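Side-chain contacts in leucine-rich repeat protein TpLRR (Treponema pallidum, PDB 6MLX), which is of unknown function but, as a leucine-rich repeat protein of the periplasmic or secreted kind, probably offers its repeat solenoid as a surface for binding other molecules: residues A[9-14]-A[34-39]; A[15-18]-A[22-25]; A[69-74]-A[85-90]; A[115-120]-A[131-136]; A[184-189]-A[203-208]. One frame throughout, in Å; residues are numbered along the deposited sequence.

The five contacts are spread along an elongated leucine-rich repeat solenoid. Interaction 2, a hairpin contact, lies within the chain span bridged by interaction 1; the two have centres 11 Å apart and touch through strands 11-15 and 22-27, antiparallel neighbours in the mixed sheet. Interactions 3, 4 and 5 follow in series. Interactions 3 and 4, about 12 Å apart between centres, repeat one theme within the BspA-type region: a short strand of the mixed sheet meets the turn after a strand of another sheet. Interaction 5, about 19 Å from interaction 4 between centres, packs helix 199-207 on strand 185-186, the last strand. Interactions 1 and 5 lie on opposite sides of the chain's centre, a hairpin at one end and a helix at the other.

Interaction 1: A[9-14]-A[34-39]; sequences KFFQYG and VVLPSQ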
# COMPACT_ATOMS: atom_id res chain seq x y z
N LYS A 9 20.78 -16.58 -0.08
CA LYS A 9 21.93 -16.00 0.62
C LYS A 9 21.90 -14.48 0.64
O LYS A 9 22.59 -13.87 1.47
CB LYS A 9 23.23 -16.51 -0.00
CG LYS A 9 23.46 -16.09 -1.45
CD LYS A 9 24.69 -16.79 -1.99
CE LYS A 9 25.48 -15.90 -2.93
NZ LYS A 9 26.79 -16.54 -3.32
N PHE A 10 21.10 -13.85 -0.22
CA PHE A 10 20.91 -12.40 -0.15
C PHE A 10 19.88 -11.97 0.89
O PHE A 10 19.64 -10.76 1.02
CB PHE A 10 20.53 -11.85 -1.53
CG PHE A 10 21.65 -11.93 -2.55
CD1 PHE A 10 21.65 -12.90 -3.54
CD2 PHE A 10 22.71 -11.02 -2.50
CE1 PHE A 10 22.69 -12.97 -4.47
CE2 PHE A 10 23.76 -11.09 -3.43
CZ PHE A 10 23.74 -12.06 -4.41
N PHE A 11 19.28 -12.89 1.66
CA PHE A 11 18.31 -12.54 2.70
C PHE A 11 18.71 -13.08 4.06
O PHE A 11 19.20 -14.21 4.17
CB PHE A 11 16.90 -13.07 2.38
CG PHE A 11 16.42 -12.71 1.03
CD1 PHE A 11 15.77 -11.51 0.81
CD2 PHE A 11 16.65 -13.57 -0.04
CE1 PHE A 11 15.34 -11.17 -0.45
CE2 PHE A 11 16.23 -13.24 -1.31
CZ PHE A 11 15.57 -12.03 -1.51
N GLN A 12 18.47 -12.28 5.09
CA GLN A 12 18.35 -12.76 6.46
C GLN A 12 16.88 -13.05 6.74
O GLN A 12 15.99 -12.30 6.30
CB GLN A 12 18.89 -11.73 7.45
CG GLN A 12 20.32 -11.32 7.16
CD GLN A 12 20.90 -10.39 8.19
OE1 GLN A 12 20.19 -9.77 8.98
NE2 GLN A 12 22.23 -10.30 8.19
N TYR A 13 16.64 -14.12 7.50
CA TYR A 13 15.29 -14.62 7.74
C TYR A 13 15.23 -15.34 9.08
O TYR A 13 16.25 -15.77 9.63
CB TYR A 13 14.83 -15.60 6.65
CG TYR A 13 15.76 -16.78 6.47
CD1 TYR A 13 15.55 -17.97 7.16
CD2 TYR A 13 16.84 -16.71 5.61
CE1 TYR A 13 16.41 -19.06 6.99
CE2 TYR A 13 17.69 -17.78 5.44
CZ TYR A 13 17.48 -18.96 6.13
OH TYR A 13 18.34 -20.01 5.95
N GLY A 14 14.00 -15.48 9.59
CA GLY A 14 13.73 -16.33 10.72
C GLY A 14 12.60 -17.29 10.42
O GLY A 14 12.04 -17.31 9.31
N VAL A 34 14.60 -8.05 -7.33
CA VAL A 34 14.52 -9.18 -6.41
C VAL A 34 13.27 -9.96 -6.79
O VAL A 34 12.20 -9.37 -7.00
CB VAL A 34 14.47 -8.70 -4.95
CG1 VAL A 34 14.04 -9.82 -4.00
CG2 VAL A 34 15.81 -8.14 -4.55
N VAL A 35 13.42 -11.27 -6.94
CA VAL A 35 12.30 -12.20 -6.98
C VAL A 35 12.40 -12.99 -5.69
O VAL A 35 13.22 -13.91 -5.57
CB VAL A 35 12.33 -13.11 -8.21
CG1 VAL A 35 11.16 -14.09 -8.15
CG2 VAL A 35 12.29 -12.30 -9.50
N LEU A 36 11.59 -12.61 -4.71
CA LEU A 36 11.60 -13.26 -3.42
C LEU A 36 11.27 -14.74 -3.57
O LEU A 36 10.21 -15.08 -4.14
CB LEU A 36 10.58 -12.61 -2.50
CG LEU A 36 10.78 -12.98 -1.04
CD1 LEU A 36 12.04 -12.27 -0.58
CD2 LEU A 36 9.57 -12.58 -0.20
N PRO A 37 12.12 -15.65 -3.08
CA PRO A 37 11.84 -17.08 -3.22
C PRO A 37 10.54 -17.46 -2.55
O PRO A 37 10.20 -16.97 -1.47
CB PRO A 37 13.04 -17.76 -2.54
CG PRO A 37 13.51 -16.74 -1.52
CD PRO A 37 13.32 -15.40 -2.25
N SER A 38 9.78 -18.34 -3.20
CA SER A 38 8.56 -18.84 -2.59
C SER A 38 8.84 -19.72 -1.39
O SER A 38 7.93 -19.95 -0.59
CB SER A 38 7.75 -19.60 -3.63
OG SER A 38 8.59 -20.55 -4.27
N GLN A 39 10.06 -20.24 -1.27
CA GLN A 39 10.41 -21.11 -0.16
C GLN A 39 11.90 -20.97 0.16
O GLN A 39 12.71 -20.63 -0.70
CB GLN A 39 10.06 -22.58 -0.48
CG GLN A 39 10.72 -23.16 -1.72
CD GLN A 39 12.14 -23.66 -1.45
OE1 GLN A 39 12.48 -24.02 -0.32
NE2 GLN A 39 12.98 -23.68 -2.50
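This is a buried apolar contact at the N-terminal end of the solenoid, where the ring of Phe11 on strand 11-15 packs against strand 33-35 and the turn after it. The two strands belong to different sheets, so the ring bridges them. The backbones stay well apart: the nearest pair of CA atoms, Phe11 and Leu36, is 9.1 Å apart, and the aromatic side chain spans the interval.

Three residues receive the outer half of the ring. Val34 comes from the opposite direction and puts its CG1 at the ring edge, in the ring plane, 3.7 Å from Phe11 CZ. Leu36 CD1 approaches obliquely and makes the closest contact, 3.5 Å to Phe11 CE1. On the same side of the ring plane as Leu36, Pro37 sets CD against the CE2 end, 3.7 Å from Phe11 CE2. The ring enters this group because CG of Phe11 stands anti to its own carbonyl carbon (chi1 -52°). Leu36 leaves its backbone across the line to Phe11, but a chi1 of -165° helps swing CD1 back to the ring.

Further in, Phe11 also touches Ile24 and meets the ring of Tyr27 with planes about 40° apart, while Leu36 packs on Val45 and Val48 of strand 43-48. Polar bonds appear at the margin, where Thr6 OG1 bonds to Val35 N and Glu5 OE2 to Ser38 OG.

All three pairs across the contact are carbon to carbon, so cohesion between the segments rests on exclusion of water and close fit, as expected where a hydrophobic core is closed at its end.

Interaction 2: A[15-18]-A[22-25]; sequences LTPD and IIIT
Around the Leu15 and Ile22 pair, a short backbone bond joins Thr25 N to Gln12 O, and the same oxygen takes a second, weak bond from Thr25 OG1. Closer to the turn, Gly14 N bonds to Ile23 O, which marks Gly14 and Ile23 as a hydrogen-bonded antiparallel pair. Leu15 and Ile22 follow as a non-hydrogen-bonded pair, with CA atoms 4.9 Å apart and both side chains on one face of the sheet.

On that face the contact is methyl to methyl: Leu15 CD2 is 3.6 Å from Ile22 CD1. Bending at both torsions of Ile22 (chi1 -60°, chi2 -56°) folds CD1 toward Leu15, and Leu43 of strand 43-48 touches both residues. The next residue, Ile23, works differently. Its chain is extended at chi2 (168°), and the CD1 tip reaches the backbone of the departing loop: it is 3.8 Å from Leu15 O and 3.8 Å from Thr16 CA. Pro17 CD makes only a looser approach, 4.4 Å from Ile23 CD1.

Ile22 also forms backbone bonds with Pro44 and Val46 along its other edge, so strand 22-27 is held between an antiparallel and a parallel neighbour. The arrangement is that of a beta hairpin closed by the loop after Leu15, placed at the N-terminal end of a leucine-rich repeat solenoid.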
# COMPACT_ATOMS: atom_id res chain seq x y z
N LEU A 15 12.29 -18.12 11.41
CA LEU A 15 11.13 -18.99 11.37
C LEU A 15 9.91 -18.24 11.89
O LEU A 15 10.02 -17.31 12.71
CB LEU A 15 11.35 -20.27 12.20
CG LEU A 15 11.99 -21.50 11.53
CD1 LEU A 15 11.79 -22.77 12.37
CD2 LEU A 15 11.44 -21.72 10.13
N THR A 16 8.74 -18.65 11.40
CA THR A 16 7.49 -18.21 11.97
C THR A 16 7.21 -18.96 13.28
O THR A 16 7.73 -20.06 13.48
CB THR A 16 6.37 -18.45 10.97
OG1 THR A 16 5.17 -17.79 11.41
CG2 THR A 16 6.09 -19.96 10.83
N PRO A 17 6.42 -18.36 14.21
CA PRO A 17 6.11 -19.05 15.48
C PRO A 17 5.77 -20.54 15.39
O PRO A 17 6.27 -21.33 16.21
CB PRO A 17 4.93 -18.24 16.01
CG PRO A 17 5.29 -16.83 15.57
CD PRO A 17 6.27 -17.00 14.38
N ASP A 18 4.98 -20.99 14.42
CA ASP A 18 4.63 -22.40 14.39
C ASP A 18 5.52 -23.22 13.46
O ASP A 18 5.11 -24.30 13.01
CB ASP A 18 3.15 -22.59 14.05
CG ASP A 18 2.27 -22.72 15.30
OD1 ASP A 18 2.70 -23.37 16.29
OD2 ASP A 18 1.14 -22.17 15.31
N ILE A 22 8.85 -19.14 6.57
CA ILE A 22 10.01 -18.27 6.64
C ILE A 22 9.54 -16.82 6.63
O ILE A 22 8.72 -16.44 5.78
CB ILE A 22 10.98 -18.54 5.47
CG1 ILE A 22 11.47 -20.00 5.50
CG2 ILE A 22 12.17 -17.59 5.50
CD1 ILE A 22 12.12 -20.40 6.80
N ILE A 23 10.04 -16.03 7.58
CA ILE A 23 9.85 -14.58 7.63
C ILE A 23 11.13 -13.92 7.14
O ILE A 23 12.20 -14.15 7.72
CB ILE A 23 9.53 -14.12 9.06
CG1 ILE A 23 8.23 -14.77 9.56
CG2 ILE A 23 9.52 -12.56 9.13
CD1 ILE A 23 7.97 -14.60 11.06
N ILE A 24 11.04 -13.11 6.09
CA ILE A 24 12.23 -12.44 5.56
C ILE A 24 12.45 -11.16 6.36
O ILE A 24 11.59 -10.27 6.40
CB ILE A 24 12.07 -12.13 4.07
CG1 ILE A 24 11.89 -13.42 3.27
CG2 ILE A 24 13.29 -11.38 3.54
CD1 ILE A 24 13.10 -14.32 3.26
N THR A 25 13.61 -11.07 7.02
CA THR A 25 13.90 -9.94 7.90
C THR A 25 14.82 -8.91 7.26
O THR A 25 14.80 -7.75 7.69
CB THR A 25 14.52 -10.44 9.21
OG1 THR A 25 15.75 -11.12 8.93
CG2 THR A 25 13.58 -11.39 9.90

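Interaction 3: A[69-74]-A[85-90]; sequences RMIGQH and IELPDG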
# COMPACT_ATOMS: atom_id res chain seq x y z
N ARG A 69 1.86 -13.57 3.06
CA ARG A 69 0.59 -13.16 3.63
C ARG A 69 0.61 -11.75 4.19
O ARG A 69 -0.45 -11.12 4.31
CB ARG A 69 0.19 -14.13 4.75
CG ARG A 69 0.01 -15.57 4.32
CD ARG A 69 -1.38 -15.76 3.69
NE ARG A 69 -1.66 -17.14 3.27
CZ ARG A 69 -1.44 -17.62 2.05
NH1 ARG A 69 -0.92 -16.85 1.10
NH2 ARG A 69 -1.72 -18.90 1.77
N MET A 70 1.80 -11.24 4.52
CA MET A 70 1.93 -10.06 5.35
C MET A 70 3.15 -9.25 4.91
O MET A 70 4.23 -9.81 4.72
CB MET A 70 2.08 -10.47 6.82
CG MET A 70 2.82 -9.46 7.67
SD MET A 70 1.67 -8.16 8.05
CE MET A 70 0.57 -9.05 9.14
N ILE A 71 2.97 -7.94 4.76
CA ILE A 71 4.08 -7.01 4.55
C ILE A 71 4.13 -6.09 5.77
O ILE A 71 3.17 -5.34 6.02
CB ILE A 71 3.93 -6.21 3.25
CG1 ILE A 71 3.96 -7.16 2.05
CG2 ILE A 71 5.02 -5.15 3.12
CD1 ILE A 71 3.73 -6.49 0.72
N GLY A 72 5.23 -6.15 6.52
CA GLY A 72 5.34 -5.47 7.80
C GLY A 72 5.60 -3.98 7.69
O GLY A 72 5.79 -3.42 6.61
N GLN A 73 5.63 -3.32 8.85
CA GLN A 73 5.71 -1.87 8.87
C GLN A 73 7.02 -1.37 8.27
O GLN A 73 8.08 -1.98 8.44
CB GLN A 73 5.56 -1.35 10.31
CG GLN A 73 6.74 -1.73 11.21
CD GLN A 73 6.90 -0.79 12.40
OE1 GLN A 73 5.92 -0.41 13.03
NE2 GLN A 73 8.15 -0.41 12.71
N HIS A 74 6.94 -0.27 7.53
CA HIS A 74 8.11 0.35 6.90
C HIS A 74 8.91 -0.64 6.06
O HIS A 74 10.11 -0.46 5.86
CB HIS A 74 9.04 1.00 7.95
CG HIS A 74 8.41 2.10 8.76
ND1 HIS A 74 8.49 3.43 8.39
CD2 HIS A 74 7.75 2.08 9.94
CE1 HIS A 74 7.87 4.17 9.29
NE2 HIS A 74 7.40 3.38 10.23
N ILE A 85 6.02 -3.59 -8.21
CA ILE A 85 6.06 -4.67 -7.23
C ILE A 85 4.91 -5.61 -7.55
O ILE A 85 3.75 -5.17 -7.65
CB ILE A 85 5.99 -4.16 -5.78
CG1 ILE A 85 5.94 -5.35 -4.80
CG2 ILE A 85 4.81 -3.21 -5.57
CD1 ILE A 85 6.30 -4.99 -3.36
N GLU A 86 5.21 -6.88 -7.76
CA GLU A 86 4.21 -7.88 -8.07
C GLU A 86 3.65 -8.39 -6.75
O GLU A 86 4.35 -9.07 -5.98
CB GLU A 86 4.80 -9.02 -8.90
CG GLU A 86 5.21 -8.64 -10.33
CD GLU A 86 4.13 -7.87 -11.08
OE1 GLU A 86 2.96 -8.33 -11.08
OE2 GLU A 86 4.46 -6.83 -11.71
N LEU A 87 2.41 -8.05 -6.48
CA LEU A 87 1.99 -8.56 -5.19
C LEU A 87 1.37 -9.94 -5.36
O LEU A 87 0.72 -10.21 -6.38
CB LEU A 87 0.99 -7.62 -4.53
CG LEU A 87 1.53 -6.21 -4.26
CD1 LEU A 87 0.48 -5.32 -3.60
CD2 LEU A 87 2.78 -6.29 -3.40
N PRO A 88 1.56 -10.82 -4.40
CA PRO A 88 1.00 -12.16 -4.51
C PRO A 88 -0.51 -12.16 -4.30
O PRO A 88 -1.06 -11.30 -3.61
CB PRO A 88 1.70 -12.91 -3.38
CG PRO A 88 1.96 -11.87 -2.33
CD PRO A 88 2.25 -10.60 -3.11
N ASP A 89 -1.19 -13.16 -4.87
CA ASP A 89 -2.58 -13.33 -4.46
C ASP A 89 -2.70 -13.81 -3.01
O ASP A 89 -3.79 -13.71 -2.44
CB ASP A 89 -3.34 -14.28 -5.39
CG ASP A 89 -4.79 -14.47 -4.94
OD1 ASP A 89 -5.43 -13.47 -4.50
OD2 ASP A 89 -5.31 -15.62 -4.97
N GLY A 90 -1.64 -14.28 -2.37
CA GLY A 90 -1.82 -14.59 -0.96
C GLY A 90 -1.87 -13.38 -0.02
O GLY A 90 -2.24 -13.56 1.15
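Arg69 and Gly90 meet at the nearest point of the two backbones, their CA atoms 5.4 Å apart. The guanidinium NH1 of Arg69 lies obliquely over the glycine, 3.2 Å from Gly90 CA, and Arg69 CD is 3.5 Å from Gly90 O. The side chain sets out away from the other segment, but the bend at chi2 (-81°) curls its end back over Gly90. Deeper in, Ile71 CD1 and Leu87 CD2 meet as methyl groups at a looser 4.2 Å. Leu87 starts off to the side and reaches Ile71 with CD2.

The next shell fixes these positions. Arg69 NH1 has a weak hydrogen bond to Ser66 O, which may help hold the guanidinium beside the turn. Backbone bonds tie Arg69 to Val46 and Arg92, and Ile71 to Glu93 and Arg95; Ile71 also touches Leu64. Residues 69-71 and 87-90 run 142° apart in direction, nearly antiparallel. Strand 70-71 itself pairs in parallel with strand 43-48 on one flank and strand 93-94 on the other, the side-by-side stacking of short strands seen in the BspA-type leucine-rich repeat solenoid.

Interaction 4: A[115-120]-A[131-136]; sequences QVIGQD and VVLPNS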
# COMPACT_ATOMS: atom_id res chain seq x y z
N GLN A 115 -6.86 -7.66 2.76
CA GLN A 115 -7.83 -7.32 3.80
C GLN A 115 -7.59 -5.95 4.43
O GLN A 115 -8.55 -5.20 4.67
CB GLN A 115 -7.82 -8.37 4.93
CG GLN A 115 -8.00 -9.83 4.50
CD GLN A 115 -9.42 -10.13 4.09
OE1 GLN A 115 -10.36 -9.98 4.88
NE2 GLN A 115 -9.60 -10.54 2.84
N VAL A 116 -6.33 -5.62 4.73
CA VAL A 116 -5.96 -4.55 5.65
C VAL A 116 -4.85 -3.71 5.03
O VAL A 116 -3.82 -4.25 4.60
CB VAL A 116 -5.51 -5.11 7.02
CG1 VAL A 116 -5.04 -3.98 7.96
CG2 VAL A 116 -6.63 -5.93 7.67
N ILE A 117 -5.05 -2.39 5.01
CA ILE A 117 -4.02 -1.42 4.66
C ILE A 117 -3.84 -0.51 5.88
O ILE A 117 -4.78 0.17 6.31
CB ILE A 117 -4.41 -0.61 3.41
CG1 ILE A 117 -4.59 -1.55 2.21
CG2 ILE A 117 -3.35 0.45 3.14
CD1 ILE A 117 -5.06 -0.88 0.92
N GLY A 118 -2.63 -0.51 6.44
CA GLY A 118 -2.36 0.25 7.65
C GLY A 118 -2.26 1.75 7.39
O GLY A 118 -2.42 2.23 6.27
N GLN A 119 -1.98 2.49 8.46
CA GLN A 119 -1.80 3.94 8.35
C GLN A 119 -0.61 4.29 7.46
O GLN A 119 0.41 3.60 7.47
CB GLN A 119 -1.58 4.57 9.74
CG GLN A 119 -2.71 4.37 10.72
CD GLN A 119 -2.48 5.09 12.04
OE1 GLN A 119 -3.44 5.49 12.72
NE2 GLN A 119 -1.21 5.26 12.43
N ASP A 120 -0.76 5.37 6.68
CA ASP A 120 0.35 6.00 5.95
C ASP A 120 1.09 5.04 5.03
O ASP A 120 2.28 5.23 4.74
CB ASP A 120 1.34 6.67 6.93
CG ASP A 120 0.69 7.78 7.75
OD1 ASP A 120 0.51 8.88 7.22
OD2 ASP A 120 0.32 7.54 8.91
N VAL A 131 -5.33 3.93 -8.25
CA VAL A 131 -5.44 2.79 -7.33
C VAL A 131 -6.87 2.28 -7.34
O VAL A 131 -7.84 3.05 -7.36
CB VAL A 131 -4.96 3.08 -5.89
CG1 VAL A 131 -4.47 4.48 -5.72
CG2 VAL A 131 -6.02 2.71 -4.83
N VAL A 132 -6.98 0.96 -7.38
CA VAL A 132 -8.24 0.25 -7.34
C VAL A 132 -8.19 -0.63 -6.11
O VAL A 132 -7.35 -1.53 -6.02
CB VAL A 132 -8.46 -0.59 -8.61
CG1 VAL A 132 -9.70 -1.46 -8.45
CG2 VAL A 132 -8.56 0.33 -9.82
N LEU A 133 -9.07 -0.37 -5.17
CA LEU A 133 -9.11 -1.15 -3.95
C LEU A 133 -10.15 -2.26 -4.12
O LEU A 133 -11.33 -1.95 -4.33
CB LEU A 133 -9.44 -0.27 -2.75
CG LEU A 133 -8.45 0.87 -2.48
CD1 LEU A 133 -8.97 1.87 -1.46
CD2 LEU A 133 -7.08 0.33 -2.04
N PRO A 134 -9.76 -3.53 -4.07
CA PRO A 134 -10.74 -4.62 -4.20
C PRO A 134 -11.75 -4.61 -3.06
O PRO A 134 -11.54 -4.02 -2.00
CB PRO A 134 -9.87 -5.89 -4.15
CG PRO A 134 -8.48 -5.41 -4.46
CD PRO A 134 -8.39 -4.04 -3.87
N ASN A 135 -12.87 -5.31 -3.29
CA ASN A 135 -13.92 -5.35 -2.28
C ASN A 135 -13.49 -6.12 -1.03
O ASN A 135 -14.10 -5.94 0.03
CB ASN A 135 -15.20 -5.94 -2.88
CG ASN A 135 -15.88 -4.99 -3.89
OD1 ASN A 135 -15.66 -3.78 -3.88
ND2 ASN A 135 -16.70 -5.55 -4.77
N SER A 136 -12.44 -6.94 -1.12
CA SER A 136 -11.91 -7.65 0.05
C SER A 136 -11.32 -6.70 1.09
O SER A 136 -11.21 -7.08 2.26
CB SER A 136 -10.83 -8.63 -0.39
OG SER A 136 -9.78 -7.98 -1.11
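The amide of Gln115 has Ser136 O over its plane, nearly equidistant from its atoms: 3.9 Å from Gln115 NE2 and 4.0 Å from Gln115 CD. Ser136 CB approaches the same group obliquely, 3.9 Å from Gln115 NE2. This is the rim of one coil of a BspA-type leucine-rich repeat solenoid, where short strand 116-117 passes the turn after strand 130-132.

Polar partners of the amide lie in adjoining parts of the chain. NE2 bonds to Ser113 O, while OE1 takes a weak bond from Lys138 NZ. The two together would restrain rotation of the amide and keep it lying across the serine carbonyl. A bend at chi2 (-73°) curls the side chain back, although its first bond leaves in the other direction. Ser136 OG is engaged elsewhere: it is hydrogen-bonded to Leu114 O and to Arg112 O, tying the turn to the chain just before Gln115.

Below this polar rim sits a buried aliphatic pair. Ile117 and Leu133 both point at the opposing segment; CG1 of Ile117 and CG of Leu133 each stand anti to their own carbonyl carbon. Leu133 continues onto Phe110 and Ile140, which makes the pair part of the solenoid interior. Backbone bonds join Gln115 to Arg92 and Glu139 in the neighbouring strand regions. Where the two tips meet, Ile117 CD1 is 3.8 Å from Leu133 CD2.

Interaction 5: A[184-189]-A[203-208]; sequences VSFGVG and RSVRKL
Val184, just before strand 185-186, and Leu208, in the last part of the 203-208 segment, bring their CA atoms to 6.7 Å, and two waters bridge their backbones. The contact lies at the C-terminal end of the leucine-rich repeat solenoid, where helix 199-207 packs on the final coil, consistent with a capping role.

Phe186 carries most of the apolar contact. The ring sets CE1 3.8 Å from Leu208 CB, the two side chains at about a right angle, and its CE2 side faces Val205 CG1. A chi1 of -59° directs the ring there, and Tyr210 meets it edge-to-face. Val184 adds a looser contact, CG1 to Leu208 CD1 at 4.1 Å, with Val205 resting on Phe191 behind.

The carbonyl of Leu208 is the polar focus. One water donates to Leu208 O and to Val184 O, 2.9 Å from each; a second donates to Leu208 O and accepts from Val184 N, 3.0 Å away. The carbonyl thus receives two bonds, and the water pair joins both backbones. Beside them, the same oxygen, Leu208 O, lies at the edge of the Phe186 ring, close to its plane, 3.6 Å from Phe186 CE1.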
# COMPACT_ATOMS: atom_id res chain seq x y z
N VAL A 184 -21.51 6.70 4.63
CA VAL A 184 -20.14 6.50 5.07
C VAL A 184 -19.86 7.54 6.14
O VAL A 184 -20.53 8.57 6.22
CB VAL A 184 -19.17 6.61 3.86
CG1 VAL A 184 -19.04 8.08 3.43
CG2 VAL A 184 -17.80 6.00 4.17
N SER A 185 -18.88 7.25 7.01
CA SER A 185 -18.43 8.17 8.04
C SER A 185 -17.07 8.74 7.68
O SER A 185 -16.24 8.05 7.09
CB SER A 185 -18.33 7.48 9.40
OG SER A 185 -19.60 7.04 9.85
N PHE A 186 -16.83 9.98 8.06
CA PHE A 186 -15.60 10.66 7.71
C PHE A 186 -14.77 10.95 8.95
O PHE A 186 -15.28 11.50 9.93
CB PHE A 186 -15.89 11.96 6.95
CG PHE A 186 -16.67 11.76 5.67
CD1 PHE A 186 -18.05 11.81 5.67
CD2 PHE A 186 -16.01 11.55 4.47
CE1 PHE A 186 -18.76 11.65 4.48
CE2 PHE A 186 -16.72 11.38 3.29
CZ PHE A 186 -18.09 11.44 3.29
N GLY A 187 -13.50 10.58 8.90
CA GLY A 187 -12.54 11.08 9.85
C GLY A 187 -12.23 12.54 9.58
O GLY A 187 -12.85 13.22 8.76
N VAL A 188 -11.22 13.03 10.29
CA VAL A 188 -10.86 14.44 10.28
C VAL A 188 -9.96 14.74 9.08
O VAL A 188 -8.99 14.01 8.83
CB VAL A 188 -10.17 14.83 11.60
CG1 VAL A 188 -9.59 16.24 11.53
CG2 VAL A 188 -11.16 14.70 12.77
N GLY A 189 -10.27 15.81 8.37
CA GLY A 189 -9.41 16.27 7.29
C GLY A 189 -9.19 15.27 6.18
O GLY A 189 -8.10 15.21 5.61
N ARG A 203 -19.99 17.86 -3.95
CA ARG A 203 -21.38 17.92 -3.49
C ARG A 203 -21.85 16.57 -2.97
O ARG A 203 -22.54 16.52 -1.94
CB ARG A 203 -22.31 18.42 -4.61
CG ARG A 203 -22.19 19.92 -4.88
CD ARG A 203 -23.36 20.45 -5.71
NE ARG A 203 -23.45 19.83 -7.03
CZ ARG A 203 -22.79 20.27 -8.10
NH1 ARG A 203 -21.97 21.32 -8.01
NH2 ARG A 203 -22.94 19.64 -9.27
N SER A 204 -21.54 15.47 -3.67
CA SER A 204 -22.02 14.19 -3.15
C SER A 204 -21.31 13.82 -1.85
O SER A 204 -21.90 13.14 -0.99
CB SER A 204 -21.89 13.10 -4.21
OG SER A 204 -20.57 13.00 -4.71
N VAL A 205 -20.09 14.33 -1.65
CA VAL A 205 -19.38 14.11 -0.39
C VAL A 205 -19.99 14.93 0.74
O VAL A 205 -20.16 14.43 1.86
CB VAL A 205 -17.88 14.42 -0.57
CG1 VAL A 205 -17.23 14.65 0.77
CG2 VAL A 205 -17.18 13.26 -1.28
N ARG A 206 -20.30 16.21 0.48
CA ARG A 206 -21.00 16.99 1.50
C ARG A 206 -22.34 16.36 1.84
O ARG A 206 -22.69 16.23 3.02
CB ARG A 206 -21.17 18.45 1.04
CG ARG A 206 -19.85 19.20 0.76
CD ARG A 206 -19.61 20.44 1.65
NE ARG A 206 -18.74 20.16 2.80
CZ ARG A 206 -17.52 20.67 3.01
NH1 ARG A 206 -16.98 21.51 2.14
NH2 ARG A 206 -16.84 20.32 4.10
N LYS A 207 -23.08 15.91 0.81
CA LYS A 207 -24.35 15.22 1.01
C LYS A 207 -24.20 13.98 1.87
O LYS A 207 -25.11 13.65 2.66
CB LYS A 207 -24.96 14.85 -0.35
CG LYS A 207 -26.23 14.00 -0.28
CD LYS A 207 -27.21 14.38 -1.38
CE LYS A 207 -27.63 15.85 -1.21
NZ LYS A 207 -28.63 16.33 -2.24
N LEU A 208 -23.05 13.29 1.77
CA LEU A 208 -22.80 12.17 2.68
C LEU A 208 -22.44 12.62 4.10
O LEU A 208 -22.35 11.77 4.99
CB LEU A 208 -21.68 11.27 2.13
CG LEU A 208 -22.03 10.44 0.89
CD1 LEU A 208 -20.75 9.92 0.24
CD2 LEU A 208 -22.97 9.27 1.20
O HOH W 1 -21.13 11.11 7.57
O HOH W 2 -23.32 9.00 5.14